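PDB 5X2B: sulfotransferase from Mus musculus, which probably transfers a sulfuryl group from an activated donor to an acceptor molecule, and binds calcium ions. Local coordinates for residues 34-39 against 102-107; 59-64 against 83-88; 108-113 against 243-248. All coordinates share one frame; numbering follows the deposited sequence.

Contact 1 of 3, residues 34-39 against 102-107; sequences FLVSYP and CKIIYI
Val-36 lays its CG1 methyl against the ring of Tyr-106, 3.8 Å from CD2, while its other branch, CG2, meets CG2 of Ile-104 at 3.7 Å. The first torsion makes this division: CG1 stands anti to the backbone N (chi1 -167°), which sends the two methyls to different neighbours on the adjacent strand. A beta-branched residue suits the place, since it fills the width between two partners without a long chain. Phe-34, on the same face of the sheet, brings its CB to Ile-104 CD1 at 3.9 Å, and Cys-102 CB lies at the edge of its ring. The opposite face carries Leu-35 and Ile-105, which run side by side, CD2 to CD1 3.6 Å, both touching Leu-46 of helix 43-52. Strands 33-37 and 103-108 are neighbours in the parallel sheet of the P-loop-type sulfotransferase fold, and the loop after Ser-37 leads to the phosphate-binding turn, with the side chain of Ser-37 about 5 Å from the nearest atom of the bound adenosine-3'-5'-diphosphate. Backbone bonds hold the strands in step: Ile-105 N gives to Phe-34 O at 2.8 Å, almost straight at 178°, and Ile-107 N to Val-36 O at 2.7 Å. Phe-34 N also gives to Lys-103 O. Tyr-106 has its CG anti to the backbone N (chi1 -175°), which carries the ring along the sheet towards Tyr-38; its hydroxyl bonds to His-154 and its ring stacks with Trp-158. With an alanine here, His-154 ND1 would probably lose its mate and a gap would open beside Val-36 CG1. Beyond it, Ile-107 CG2 packs on Ser-37 CB at 3.5 Å, where a small side chain lets the isoleucine branch come this close.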
loop_
_atom_site.group_PDB
_atom_site.type_symbol
_atom_site.label_atom_id
_atom_site.label_comp_id
_atom_site.label_asym_id
_atom_site.label_seq_id
_atom_site.Cartn_x
_atom_site.Cartn_y
_atom_site.Cartn_z
ATOM N N PHE D 34 3.494 9.180 6.254
ATOM C CA PHE D 34 2.465 8.390 5.639
ATOM C C PHE D 34 2.985 7.419 4.602
ATOM O O PHE D 34 3.649 7.756 3.597
ATOM C CB PHE D 34 1.387 9.305 5.088
ATOM C CG PHE D 34 0.458 9.831 6.157
ATOM C CD1 PHE D 34 0.780 10.966 6.888
ATOM C CD2 PHE D 34 -0.727 9.168 6.458
ATOM C CE1 PHE D 34 -0.047 11.425 7.879
ATOM C CE2 PHE D 34 -1.576 9.647 7.464
ATOM C CZ PHE D 34 -1.224 10.776 8.153
ATOM N N LEU D 35 2.696 6.159 4.853
ATOM C CA LEU D 35 3.147 5.135 3.924
ATOM C C LEU D 35 1.981 4.676 3.059
ATOM O O LEU D 35 1.140 3.931 3.514
ATOM C CB LEU D 35 3.726 3.971 4.712
ATOM C CG LEU D 35 4.878 4.384 5.606
ATOM C CD1 LEU D 35 5.318 3.208 6.490
ATOM C CD2 LEU D 35 5.996 4.888 4.712
ATOM N N VAL D 36 1.927 5.087 1.801
ATOM C CA VAL D 36 0.699 4.846 1.079
ATOM C C VAL D 36 0.849 3.856 -0.052
ATOM O O VAL D 36 1.879 3.763 -0.688
ATOM C CB VAL D 36 0.143 6.153 0.578
ATOM C CG1 VAL D 36 -1.318 5.978 0.087
ATOM C CG2 VAL D 36 0.266 7.181 1.705
ATOM N N SER D 37 -0.208 3.096 -0.271
ATOM C CA SER D 37 -0.218 2.179 -1.365
ATOM C C SER D 37 -1.630 1.795 -1.783
ATOM O O SER D 37 -2.585 1.827 -1.007
ATOM C CB SER D 37 0.532 0.918 -0.972
ATOM O OG SER D 37 -0.119 0.331 0.140
ATOM N N TYR D 38 -1.715 1.380 -3.033
ATOM C CA TYR D 38 -2.828 0.569 -3.450
ATOM C C TYR D 38 -2.539 -0.814 -2.979
ATOM O O TYR D 38 -1.404 -1.258 -3.039
ATOM C CB TYR D 38 -2.951 0.523 -4.941
ATOM C CG TYR D 38 -4.203 -0.156 -5.323
ATOM C CD1 TYR D 38 -5.373 0.541 -5.346
ATOM C CD2 TYR D 38 -4.214 -1.510 -5.640
ATOM C CE1 TYR D 38 -6.547 -0.049 -5.716
ATOM C CE2 TYR D 38 -5.371 -2.131 -6.017
ATOM C CZ TYR D 38 -6.546 -1.387 -6.056
ATOM O OH TYR D 38 -7.722 -1.959 -6.408
ATOM N N PRO D 39 -3.564 -1.539 -2.560
ATOM C CA PRO D 39 -3.323 -2.839 -1.941
ATOM C C PRO D 39 -2.581 -3.825 -2.876
ATOM O O PRO D 39 -2.587 -3.706 -4.109
ATOM C CB PRO D 39 -4.742 -3.327 -1.611
ATOM C CG PRO D 39 -5.584 -2.123 -1.594
ATOM C CD PRO D 39 -4.999 -1.219 -2.630
ATOM N N CYS D 102 2.856 16.561 5.204
ATOM C CA CYS D 102 3.732 15.586 5.840
ATOM C C CYS D 102 4.402 14.710 4.793
ATOM O O CYS D 102 3.950 14.626 3.681
ATOM C CB CYS D 102 2.893 14.712 6.716
ATOM S SG CYS D 102 1.514 15.625 7.291
ATOM N N LYS D 103 5.456 14.018 5.155
ATOM C CA LYS D 103 6.104 13.130 4.211
ATOM C C LYS D 103 5.182 12.029 3.777
ATOM O O LYS D 103 4.505 11.419 4.600
ATOM C CB LYS D 103 7.354 12.477 4.812
ATOM C CG LYS D 103 8.485 13.418 5.033
ATOM C CD LYS D 103 9.373 13.623 3.813
ATOM C CE LYS D 103 10.506 14.559 4.220
ATOM N NZ LYS D 103 11.396 14.987 3.119
ATOM N N ILE D 104 5.181 11.779 2.472
ATOM C CA ILE D 104 4.406 10.694 1.886
ATOM C C ILE D 104 5.281 9.775 1.083
ATOM O O ILE D 104 6.007 10.218 0.216
ATOM C CB ILE D 104 3.382 11.131 0.833
ATOM C CG1 ILE D 104 2.624 12.384 1.246
ATOM C CG2 ILE D 104 2.449 9.948 0.557
ATOM C CD1 ILE D 104 1.716 12.161 2.428
ATOM N N ILE D 105 5.151 8.494 1.371
ATOM C CA ILE D 105 5.771 7.466 0.604
ATOM C C ILE D 105 4.703 6.602 -0.028
ATOM O O ILE D 105 3.933 5.912 0.673
ATOM C CB ILE D 105 6.601 6.555 1.490
ATOM C CG1 ILE D 105 7.774 7.327 2.056
ATOM C CG2 ILE D 105 7.098 5.358 0.672
ATOM C CD1 ILE D 105 8.643 6.480 2.948
ATOM N N TYR D 106 4.651 6.642 -1.359
ATOM C CA TYR D 106 3.593 5.951 -2.112
ATOM C C TYR D 106 4.225 4.789 -2.830
ATOM O O TYR D 106 5.033 5.001 -3.743
ATOM C CB TYR D 106 2.887 6.877 -3.126
ATOM C CG TYR D 106 1.716 6.203 -3.828
ATOM C CD1 TYR D 106 1.882 5.600 -5.064
ATOM C CD2 TYR D 106 0.466 6.157 -3.256
ATOM C CE1 TYR D 106 0.826 4.966 -5.698
ATOM C CE2 TYR D 106 -0.569 5.523 -3.851
ATOM C CZ TYR D 106 -0.393 4.932 -5.076
ATOM O OH TYR D 106 -1.418 4.301 -5.727
ATOM N N ILE D 107 3.883 3.567 -2.415
ATOM C CA ILE D 107 4.440 2.425 -3.102
ATOM C C ILE D 107 3.464 1.852 -4.162
ATOM O O ILE D 107 2.289 1.661 -3.916
ATOM C CB ILE D 107 5.045 1.410 -2.096
ATOM C CG1 ILE D 107 5.665 0.264 -2.888
ATOM C CG2 ILE D 107 4.044 1.015 -0.992
ATOM C CD1 ILE D 107 6.638 -0.577 -2.082
#

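Contact 2 of 3, residues 59-64 against 83-88; sequences TLTSPI and AIPTHL
The flat carbonyl groups are met differently: Ala-83 N approaches Thr-59 O at 2.9 Å from above the carbonyl plane, whereas Ile-64 N comes to Pro-85 O at 3.1 Å nearly in line with the C=O bond, and Pro-63 CA adds a CH...O contact to that oxygen. The ring of Pro-85 turns its CG and CD towards Thr-61: CD lies 3.5 Å from the hydroxyl OG1, and CG touches the carbonyl oxygen of Thr-61. That hydroxyl sits between the backbone N and the carbonyl carbon (chi1 87°), which puts it beside Pro-85 CD and lets it donate to Ser-62 O at 2.6 Å. Strands 58-60 and 81-86 form a beta-alpha-beta unit joined through helix 70-76, but regular parallel pairing is brief: Leu-60 pairs with Ala-83, and Thr-61 N makes only a weak bond to Ala-83 O, 3.4 Å long. Ile-64 CG2 lies beside Thr-86, 3.6 Å from OG1, and touches Leu-88 CD1. That OG1 accepts from Leu-88 N in an ST turn and is also bonded to Glu-65. Because prolines lack an N-H, Pro-63 and Pro-85 can join the pairing only as acceptors or through C-H groups, leaving amides of neighbours to carry it.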
loop_
_atom_site.group_PDB
_atom_site.type_symbol
_atom_site.label_atom_id
_atom_site.label_comp_id
_atom_site.label_asym_id
_atom_site.label_seq_id
_atom_site.Cartn_x
_atom_site.Cartn_y
_atom_site.Cartn_z
ATOM N N THR D 59 7.075 5.885 15.565
ATOM C CA THR D 59 5.991 4.927 15.875
ATOM C C THR D 59 5.081 4.558 14.643
ATOM O O THR D 59 4.448 5.407 14.004
ATOM C CB THR D 59 5.152 5.385 17.127
ATOM O OG1 THR D 59 6.000 5.401 18.287
ATOM C CG2 THR D 59 3.968 4.449 17.437
ATOM N N LEU D 60 5.047 3.254 14.359
ATOM C CA LEU D 60 4.295 2.674 13.269
ATOM C C LEU D 60 2.860 2.248 13.634
ATOM O O LEU D 60 2.667 1.217 14.262
ATOM C CB LEU D 60 5.044 1.441 12.792
ATOM C CG LEU D 60 4.241 0.703 11.755
ATOM C CD1 LEU D 60 4.447 1.523 10.514
ATOM C CD2 LEU D 60 4.680 -0.774 11.599
ATOM N N THR D 61 1.851 2.966 13.152
ATOM C CA THR D 61 0.508 2.817 13.690
ATOM C C THR D 61 -0.323 1.758 12.977
ATOM O O THR D 61 0.130 1.162 12.013
ATOM C CB THR D 61 -0.237 4.175 13.666
ATOM O OG1 THR D 61 -0.877 4.359 12.400
ATOM C CG2 THR D 61 0.732 5.331 13.935
ATOM N N SER D 62 -1.511 1.503 13.514
ATOM C CA SER D 62 -2.546 0.736 12.839
ATOM C C SER D 62 -2.983 1.583 11.620
ATOM O O SER D 62 -2.827 2.798 11.640
ATOM C CB SER D 62 -3.698 0.512 13.845
ATOM O OG SER D 62 -3.814 -0.867 14.195
ATOM N N PRO D 63 -3.519 0.964 10.558
ATOM C CA PRO D 63 -4.106 1.753 9.466
ATOM C C PRO D 63 -5.034 2.920 9.903
ATOM O O PRO D 63 -5.886 2.741 10.784
ATOM C CB PRO D 63 -4.937 0.719 8.737
ATOM C CG PRO D 63 -4.231 -0.534 8.958
ATOM C CD PRO D 63 -3.624 -0.477 10.304
ATOM N N ILE D 64 -4.902 4.091 9.278
ATOM C CA ILE D 64 -5.699 5.254 9.690
ATOM C C ILE D 64 -7.148 5.085 9.328
ATOM O O ILE D 64 -8.000 5.820 9.816
ATOM C CB ILE D 64 -5.299 6.549 8.973
ATOM C CG1 ILE D 64 -5.964 7.761 9.627
ATOM C CG2 ILE D 64 -5.770 6.525 7.501
ATOM C CD1 ILE D 64 -5.729 9.114 8.896
ATOM N N ALA D 83 4.533 7.182 11.751
ATOM C CA ALA D 83 4.509 6.674 10.372
ATOM C C ALA D 83 3.170 6.140 10.147
ATOM O O ALA D 83 2.860 5.066 10.631
ATOM C CB ALA D 83 5.430 5.559 10.172
ATOM N N ILE D 84 2.357 6.843 9.406
ATOM C CA ILE D 84 1.056 6.308 9.223
ATOM C C ILE D 84 0.832 5.694 7.818
ATOM O O ILE D 84 1.273 6.211 6.830
ATOM C CB ILE D 84 0.051 7.334 9.634
ATOM C CG1 ILE D 84 0.456 7.837 10.994
ATOM C CG2 ILE D 84 -1.298 6.699 9.698
ATOM C CD1 ILE D 84 0.228 9.260 11.193
ATOM N N PRO D 85 0.191 4.523 7.789
ATOM C CA PRO D 85 -0.203 3.679 6.691
ATOM C C PRO D 85 -1.685 3.771 6.370
ATOM O O PRO D 85 -2.510 3.914 7.267
ATOM C CB PRO D 85 0.091 2.274 7.221
ATOM C CG PRO D 85 0.025 2.377 8.680
ATOM C CD PRO D 85 -0.076 3.823 9.055
ATOM N N THR D 86 -1.993 3.632 5.083
ATOM C CA THR D 86 -3.326 3.796 4.587
ATOM C C THR D 86 -3.375 3.296 3.159
ATOM O O THR D 86 -2.349 3.155 2.521
ATOM C CB THR D 86 -3.676 5.253 4.603
ATOM O OG1 THR D 86 -5.015 5.381 4.170
ATOM C CG2 THR D 86 -2.749 6.041 3.667
ATOM N N HIS D 87 -4.559 3.011 2.654
ATOM C CA HIS D 87 -4.695 2.693 1.235
ATOM C C HIS D 87 -5.552 3.785 0.647
ATOM O O HIS D 87 -6.143 3.638 -0.393
ATOM C CB HIS D 87 -5.400 1.355 1.046
ATOM C CG HIS D 87 -4.604 0.168 1.477
ATOM N ND1 HIS D 87 -3.335 -0.099 0.970
ATOM C CD2 HIS D 87 -4.872 -0.829 2.335
ATOM C CE1 HIS D 87 -2.873 -1.201 1.522
ATOM N NE2 HIS D 87 -3.799 -1.677 2.369
ATOM N N LEU D 88 -5.657 4.900 1.332
ATOM C CA LEU D 88 -6.646 5.872 0.873
ATOM C C LEU D 88 -6.231 6.488 -0.425
ATOM O O LEU D 88 -5.077 6.737 -0.654
ATOM C CB LEU D 88 -6.821 6.995 1.869
ATOM C CG LEU D 88 -7.562 6.577 3.106
ATOM C CD1 LEU D 88 -7.537 7.686 4.117
ATOM C CD2 LEU D 88 -8.956 6.253 2.697
#

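Contact 3 of 3, residues 108-113 against 243-248; sequences VRNPKD and GDWINY. With A3P (adenosine-3'-5'-diphosphate), chain V.
Trp-245, in a 3-10 turn, packs against Lys-112 and Asp-113 in the first turn of helix 111-124, whose N-cap is Asn-110. The lysine crosses one face of the indole, its CD 3.8 Å from the centroid of the six-membered ring and almost directly above it. Its NZ, 4.3 Å from that centroid, makes an off-centre cation-pi contact; a weak, long ion pair joins it to Asp-258. Lysine suits because methylenes cover the ring while charge reaches the rim. Ile-246 CG2 takes the opposite face. With CG between the backbone N and the carbonyl carbon (chi1 73°), the indole turns back to the helix, and Asp-113 OD1 lies at its edge near CD1 and takes a weak bond from Trp-245 N. OD2 is gripped twice, from opposite faces of the carboxylate: Gly-243 N on the syn side at 2.6 Å and Asn-110 ND2 at 2.8 Å. The backbone angles of Gly-243 would press any side chain onto the preceding carbonyl oxygen, hence glycine. Asn-110 OD1 accepts from Asp-113 N at 2.9 Å, the capping bond. Beside the cap, extended Arg-109 brings NH2 to O3P of adenosine-3'-5'-diphosphate at 3.4 Å, a weak bond in the guanidinium plane.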
loop_
_atom_site.group_PDB
_atom_site.type_symbol
_atom_site.label_atom_id
_atom_site.label_comp_id
_atom_site.label_asym_id
_atom_site.label_seq_id
_atom_site.Cartn_x
_atom_site.Cartn_y
_atom_site.Cartn_z
ATOM N N VAL D 108 3.977 1.672 -5.375
ATOM C CA VAL D 108 3.192 1.235 -6.536
ATOM C C VAL D 108 3.758 -0.005 -7.246
ATOM O O VAL D 108 4.969 -0.166 -7.344
ATOM C CB VAL D 108 3.145 2.327 -7.578
ATOM C CG1 VAL D 108 4.460 2.429 -8.239
ATOM C CG2 VAL D 108 2.057 2.040 -8.579
ATOM N N ARG D 109 2.867 -0.864 -7.739
ATOM C CA ARG D 109 3.234 -2.139 -8.362
ATOM C C ARG D 109 2.499 -2.319 -9.650
ATOM O O ARG D 109 1.363 -1.891 -9.776
ATOM C CB ARG D 109 2.823 -3.297 -7.463
ATOM C CG ARG D 109 3.359 -4.598 -7.901
ATOM C CD ARG D 109 3.050 -5.601 -6.848
ATOM N NE ARG D 109 3.687 -6.866 -7.166
ATOM C CZ ARG D 109 3.361 -7.999 -6.574
ATOM N NH1 ARG D 109 2.408 -8.007 -5.661
ATOM N NH2 ARG D 109 3.978 -9.117 -6.900
ATOM N N ASN D 110 3.130 -2.981 -10.597
ATOM C CA ASN D 110 2.522 -3.071 -11.894
ATOM C C ASN D 110 1.203 -3.704 -11.681
ATOM O O ASN D 110 1.054 -4.547 -10.819
ATOM C CB ASN D 110 3.357 -3.847 -12.895
ATOM C CG ASN D 110 3.115 -5.297 -12.843
ATOM O OD1 ASN D 110 2.117 -5.800 -13.341
ATOM N ND2 ASN D 110 4.056 -6.008 -12.270
ATOM N N PRO D 111 0.216 -3.254 -12.441
ATOM C CA PRO D 111 -1.160 -3.535 -12.096
ATOM C C PRO D 111 -1.431 -5.012 -12.323
ATOM O O PRO D 111 -2.222 -5.613 -11.585
ATOM C CB PRO D 111 -1.918 -2.654 -13.077
ATOM C CG PRO D 111 -1.018 -2.537 -14.217
ATOM C CD PRO D 111 0.333 -2.483 -13.683
ATOM N N LYS D 112 -0.770 -5.611 -13.301
ATOM C CA LYS D 112 -1.086 -6.999 -13.585
ATOM C C LYS D 112 -0.658 -7.865 -12.412
ATOM O O LYS D 112 -1.384 -8.793 -12.034
ATOM C CB LYS D 112 -0.462 -7.499 -14.860
ATOM C CG LYS D 112 -1.055 -6.900 -16.093
ATOM C CD LYS D 112 -0.182 -7.199 -17.291
ATOM C CE LYS D 112 -1.008 -7.127 -18.522
ATOM N NZ LYS D 112 -0.108 -6.961 -19.678
ATOM N N ASP D 113 0.490 -7.570 -11.799
ATOM C CA ASP D 113 0.934 -8.421 -10.702
ATOM C C ASP D 113 0.067 -8.197 -9.464
ATOM O O ASP D 113 -0.250 -9.122 -8.737
ATOM C CB ASP D 113 2.401 -8.196 -10.380
ATOM C CG ASP D 113 3.357 -8.995 -11.281
ATOM O OD1 ASP D 113 2.948 -9.995 -11.889
ATOM O OD2 ASP D 113 4.551 -8.634 -11.373
ATOM N N GLY D 243 6.113 -10.677 -11.710
ATOM C CA GLY D 243 5.735 -11.411 -12.905
ATOM C C GLY D 243 4.870 -12.676 -12.827
ATOM O O GLY D 243 4.822 -13.451 -13.785
ATOM N N ASP D 244 4.175 -12.918 -11.730
ATOM C CA ASP D 244 3.405 -14.147 -11.663
ATOM C C ASP D 244 2.304 -14.156 -12.699
ATOM O O ASP D 244 1.915 -15.206 -13.185
ATOM C CB ASP D 244 2.822 -14.334 -10.293
ATOM C CG ASP D 244 2.430 -15.727 -10.046
ATOM O OD1 ASP D 244 2.872 -16.629 -10.795
ATOM O OD2 ASP D 244 1.689 -15.907 -9.069
ATOM N N TRP D 245 1.874 -12.967 -13.101
ATOM C CA TRP D 245 0.699 -12.803 -13.927
ATOM C C TRP D 245 0.701 -13.537 -15.260
ATOM O O TRP D 245 -0.351 -13.935 -15.784
ATOM C CB TRP D 245 0.511 -11.326 -14.166
ATOM C CG TRP D 245 1.458 -10.720 -15.096
ATOM C CD1 TRP D 245 2.581 -10.025 -14.787
ATOM C CD2 TRP D 245 1.343 -10.700 -16.523
ATOM N NE1 TRP D 245 3.181 -9.558 -15.943
ATOM C CE2 TRP D 245 2.438 -9.971 -17.020
ATOM C CE3 TRP D 245 0.410 -11.227 -17.431
ATOM C CZ2 TRP D 245 2.640 -9.775 -18.388
ATOM C CZ3 TRP D 245 0.607 -11.022 -18.787
ATOM C CH2 TRP D 245 1.708 -10.302 -19.251
ATOM N N ILE D 246 1.880 -13.730 -15.812
ATOM C CA ILE D 246 1.970 -14.470 -17.049
ATOM C C ILE D 246 1.250 -15.769 -16.823
ATOM O O ILE D 246 0.605 -16.318 -17.713
ATOM C CB ILE D 246 3.425 -14.764 -17.437
ATOM C CG1 ILE D 246 4.197 -15.393 -16.258
ATOM C CG2 ILE D 246 4.096 -13.501 -17.900
ATOM C CD1 ILE D 246 5.563 -15.936 -16.640
ATOM N N ASN D 247 1.337 -16.257 -15.603
ATOM C CA ASN D 247 0.836 -17.568 -15.340
ATOM C C ASN D 247 -0.641 -17.518 -15.406
ATOM O O ASN D 247 -1.290 -18.563 -15.286
ATOM C CB ASN D 247 1.332 -18.060 -13.988
ATOM C CG ASN D 247 2.823 -18.119 -13.968
ATOM O OD1 ASN D 247 3.413 -18.423 -14.981
ATOM N ND2 ASN D 247 3.437 -17.750 -12.870
ATOM N N TYR D 248 -1.183 -16.326 -15.661
ATOM C CA TYR D 248 -2.613 -16.140 -15.443
ATOM C C TYR D 248 -3.439 -15.481 -16.571
ATOM O O TYR D 248 -4.544 -15.925 -16.870
ATOM C CB TYR D 248 -2.809 -15.352 -14.159
ATOM C CG TYR D 248 -2.457 -16.093 -12.908
ATOM C CD1 TYR D 248 -3.420 -16.819 -12.238
ATOM C CD2 TYR D 248 -1.160 -16.046 -12.370
ATOM C CE1 TYR D 248 -3.112 -17.503 -11.074
ATOM C CE2 TYR D 248 -0.833 -16.725 -11.197
ATOM C CZ TYR D 248 -1.824 -17.451 -10.556
ATOM O OH TYR D 248 -1.582 -18.133 -9.390
HETATM P P1 A3P V . 2.308 -11.931 -3.852
HETATM O O1P A3P V . 3.303 -12.860 -3.333
HETATM O O2P A3P V . 1.006 -12.419 -3.652
HETATM O O3P A3P V . 2.512 -11.612 -5.198
HETATM P P2 A3P V . 0.959 -5.820 0.636
HETATM O O4P A3P V . -0.258 -6.588 0.904
HETATM O O5P A3P V . 0.711 -4.576 0.022
HETATM O O6P A3P V . 1.894 -5.751 1.771
HETATM O "O5'" A3P V . 1.713 -6.714 -0.462
HETATM C "C5'" A3P V . 1.784 -8.150 -0.523
HETATM C "C4'" A3P V . 2.449 -8.673 -1.766
HETATM O "O4'" A3P V . 3.789 -8.349 -1.647
HETATM C "C3'" A3P V . 2.393 -10.163 -1.856
HETATM O "O3'" A3P V . 2.542 -10.520 -3.215
HETATM C "C2'" A3P V . 3.608 -10.554 -1.086
HETATM O "O2'" A3P V . 4.022 -11.868 -1.387
HETATM C "C1'" A3P V . 4.567 -9.498 -1.531
HETATM N N9 A3P V . 5.685 -9.326 -0.600
HETATM C C8 A3P V . 5.591 -9.301 0.720
HETATM N N7 A3P V . 6.754 -9.125 1.286
HETATM C C5 A3P V . 7.663 -9.052 0.363
HETATM C C6 A3P V . 9.121 -8.869 0.337
HETATM N N6 A3P V . 9.850 -8.762 1.464
HETATM N N1 A3P V . 9.701 -8.827 -0.852
HETATM C C2 A3P V . 9.014 -8.943 -1.974
HETATM N N3 A3P V . 7.700 -9.094 -2.008
HETATM C C4 A3P V . 6.962 -9.154 -0.898
#

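In the fold
Contacts 1 and 2 belong to one parallel sheet and lie 9 Å apart between centres. Strands 33-37 and 81-86 are neighbours in it; the order across the sheet is 58-60, 81-86, 33-37, 103-108, 167-171, and contact 2 is nested within the chain loop that contact 1 closes. His-87 ND1 on Ser-37 O ties the two together near the strand ends. Contact 3 follows in series: strand 103-108 leads directly into helix 111-124, placing its centre about 20 Å from that of contact 1 and about 25 Å from that of contact 2. Contacts 1 and 3 thus bring different parts of the chain to the nucleotide, Ser-37 near it and Arg-109 weakly hydrogen-bonded to its 3'-phosphate.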